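Long-range contact in FimU protein (Pseudomonas aeruginosa, PDB 4IPV), which is probably a minor pseudopilin of the type IV pilus, with a membrane-spanning N-terminal helix in the natural protein and a soluble domain of the GspH family: residues L75-K80 with F102-N107. Residues are numbered along the deposited sequence; the frame is centred on the assembly and turned at random.
Sequences LTAKEK and FAICQN
Glu79 lays its aliphatic stem over one face of the Phe102 ring: CG of Glu79 stands 3.8 Å from the ring centroid and 10° off the normal, a CH-pi contact. CB of Glu79 meets the rim of the same face, 3.7 Å from CE2 of Phe102. CG of Glu79 lies anti to the backbone N (chi1 -157°), which sets the stem across the ring, and a bend at chi2 turns the carboxylate steeply to the ring plane. That carboxylate is fixed by backbone N-H groups, OE1 taking Ser81 N and OE2 taking Thr101 N, while Trp46 meets Phe102 edge-to-face.

Four backbone hydrogen bonds join the strands as two reciprocal pairs. Thr76 and Cys105 exchange theirs at 3.0 Å (Thr76 N to Cys105 O) and 2.9 Å (Cys105 N to Thr76 O). In the second pair, between Lys78 and Ala103, Ala103 N to Lys78 O is the straighter bond (169° at the hydrogen).

On the face bearing Thr76 and Cys105, a water bonded to Thr76 OG1 at 2.7 Å also reaches Ala103 O; a second water bonds OG1 and donates a weak bond to Cys105 O. Cys105 SG forms a disulfide with Cys136, tying the C-terminal tail to this face.

The other face carries Leu75, Ala77 and Ile104 toward helix 10-32. CB of Ala77 touches CG1 of Ile104 at 4.1 Å, and Leu11, Ala14 and Leu18 of the helix pack on this apolar patch.

Within the chain, strand 75-79 is one edge of a four-stranded antiparallel sheet, paired on its inner side with strand 100-106 and backed by the N-terminal helix, the helix-on-sheet architecture characteristic of type IV pilin-like proteins and GspH-family pseudopilins.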
loop_
_atom_site.group_PDB
_atom_site.type_symbol
_atom_site.label_atom_id
_atom_site.label_comp_id
_atom_site.label_asym_id
_atom_site.label_seq_id
_atom_site.Cartn_x
_atom_site.Cartn_y
_atom_site.Cartn_z
ATOM N N LEU A 75 7.902 -11.486 5.610
ATOM C CA LEU A 75 6.640 -10.768 5.508
ATOM C C LEU A 75 6.420 -10.365 4.056
ATOM O O LEU A 75 7.361 -9.974 3.356
ATOM C CB LEU A 75 6.652 -9.521 6.392
ATOM C CG LEU A 75 6.609 -9.744 7.897
ATOM C CD1 LEU A 75 6.763 -8.415 8.632
ATOM C CD2 LEU A 75 5.301 -10.401 8.290
ATOM N N THR A 76 5.181 -10.477 3.596
ATOM C CA THR A 76 4.813 -9.987 2.272
ATOM C C THR A 76 3.578 -9.109 2.387
ATOM O O THR A 76 2.742 -9.324 3.270
ATOM C CB THR A 76 4.501 -11.130 1.274
ATOM O OG1 THR A 76 3.457 -11.969 1.785
ATOM C CG2 THR A 76 5.744 -11.985 1.014
ATOM N N ALA A 77 3.468 -8.124 1.510
ATOM C CA ALA A 77 2.253 -7.315 1.431
ATOM C C ALA A 77 1.861 -7.234 -0.034
ATOM O O ALA A 77 2.457 -6.492 -0.806
ATOM C CB ALA A 77 2.490 -5.932 2.013
ATOM N N LYS A 78 0.882 -8.034 -0.423
ATOM C CA LYS A 78 0.486 -8.115 -1.829
ATOM C C LYS A 78 -0.961 -7.698 -1.996
ATOM O O LYS A 78 -1.785 -7.921 -1.109
ATOM C CB LYS A 78 0.697 -9.537 -2.358
ATOM C CG LYS A 78 2.142 -9.998 -2.283
ATOM C CD LYS A 78 2.299 -11.430 -2.743
ATOM C CE LYS A 78 3.730 -11.909 -2.567
ATOM N NZ LYS A 78 3.957 -13.230 -3.218
ATOM N N GLU A 79 -1.273 -7.089 -3.133
ATOM C CA GLU A 79 -2.624 -6.619 -3.401
ATOM C C GLU A 79 -3.375 -7.643 -4.245
ATOM O O GLU A 79 -2.786 -8.358 -5.047
ATOM C CB GLU A 79 -2.584 -5.252 -4.094
ATOM C CG GLU A 79 -3.858 -4.433 -3.935
ATOM C CD GLU A 79 -4.920 -4.798 -4.937
ATOM O OE1 GLU A 79 -4.554 -5.135 -6.083
ATOM O OE2 GLU A 79 -6.120 -4.759 -4.581
ATOM N N LYS A 80 -4.686 -7.719 -4.044
ATOM C CA LYS A 80 -5.512 -8.736 -4.693
ATOM C C LYS A 80 -5.374 -8.789 -6.217
ATOM O O LYS A 80 -5.384 -9.869 -6.804
ATOM C CB LYS A 80 -6.979 -8.547 -4.306
ATOM C CG LYS A 80 -7.900 -9.603 -4.888
ATOM C CD LYS A 80 -9.282 -9.563 -4.267
ATOM C CE LYS A 80 -10.085 -8.378 -4.754
ATOM N NZ LYS A 80 -11.471 -8.386 -4.189
ATOM N N PHE A 102 -5.097 -5.278 0.355
ATOM C CA PHE A 102 -3.753 -5.776 0.640
ATOM C C PHE A 102 -3.787 -6.837 1.727
ATOM O O PHE A 102 -4.455 -6.670 2.747
ATOM C CB PHE A 102 -2.846 -4.651 1.122
ATOM C CG PHE A 102 -2.480 -3.667 0.056
ATOM C CD1 PHE A 102 -3.267 -2.549 -0.176
ATOM C CD2 PHE A 102 -1.349 -3.859 -0.723
ATOM C CE1 PHE A 102 -2.922 -1.629 -1.167
ATOM C CE2 PHE A 102 -1.005 -2.958 -1.710
ATOM C CZ PHE A 102 -1.786 -1.839 -1.935
ATOM N N ALA A 103 -3.058 -7.926 1.507
ATOM C CA ALA A 103 -2.869 -8.935 2.530
ATOM C C ALA A 103 -1.440 -8.858 3.018
ATOM O O ALA A 103 -0.508 -8.970 2.221
ATOM C CB ALA A 103 -3.141 -10.316 1.958
ATOM N N ILE A 104 -1.277 -8.667 4.324
ATOM C CA ILE A 104 0.034 -8.660 4.949
ATOM C C ILE A 104 0.160 -9.995 5.664
ATOM O O ILE A 104 -0.598 -10.285 6.591
ATOM C CB ILE A 104 0.205 -7.492 5.938
ATOM C CG1 ILE A 104 -0.032 -6.159 5.216
ATOM C CG2 ILE A 104 1.607 -7.509 6.521
ATOM C CD1 ILE A 104 -1.422 -5.585 5.399
ATOM N N CYS A 105 1.081 -10.828 5.184
ATOM C CA CYS A 105 1.221 -12.191 5.679
ATOM C C CYS A 105 2.624 -12.509 6.151
ATOM O O CYS A 105 3.596 -11.933 5.665
ATOM C CB CYS A 105 0.879 -13.203 4.588
ATOM S SG CYS A 105 -0.845 -13.285 4.086
ATOM N N GLN A 106 2.718 -13.454 7.075
ATOM C CA GLN A 106 3.991 -14.023 7.486
ATOM C C GLN A 106 4.143 -15.427 6.900
ATOM O O GLN A 106 3.216 -16.236 6.963
ATOM C CB GLN A 106 4.048 -14.113 9.010
ATOM C CG GLN A 106 5.350 -14.681 9.557
ATOM C CD GLN A 106 6.500 -13.709 9.432
ATOM O OE1 GLN A 106 7.156 -13.636 8.397
ATOM N NE2 GLN A 106 6.748 -12.949 10.493
ATOM N N ASN A 107 5.300 -15.697 6.309
ATOM C CA ASN A 107 5.631 -17.030 5.800
ATOM C C ASN A 107 4.655 -17.566 4.759
ATOM O O ASN A 107 4.467 -18.776 4.657
ATOM C CB ASN A 107 5.754 -18.042 6.946
ATOM C CG ASN A 107 6.883 -17.715 7.899
ATOM O OD1 ASN A 107 8.000 -17.423 7.478
ATOM N ND2 ASN A 107 6.596 -17.771 9.194
HETATM O O HOH W 1 0.943 -11.100 1.185
HETATM O O HOH W 2 4.512 -13.913 3.665
#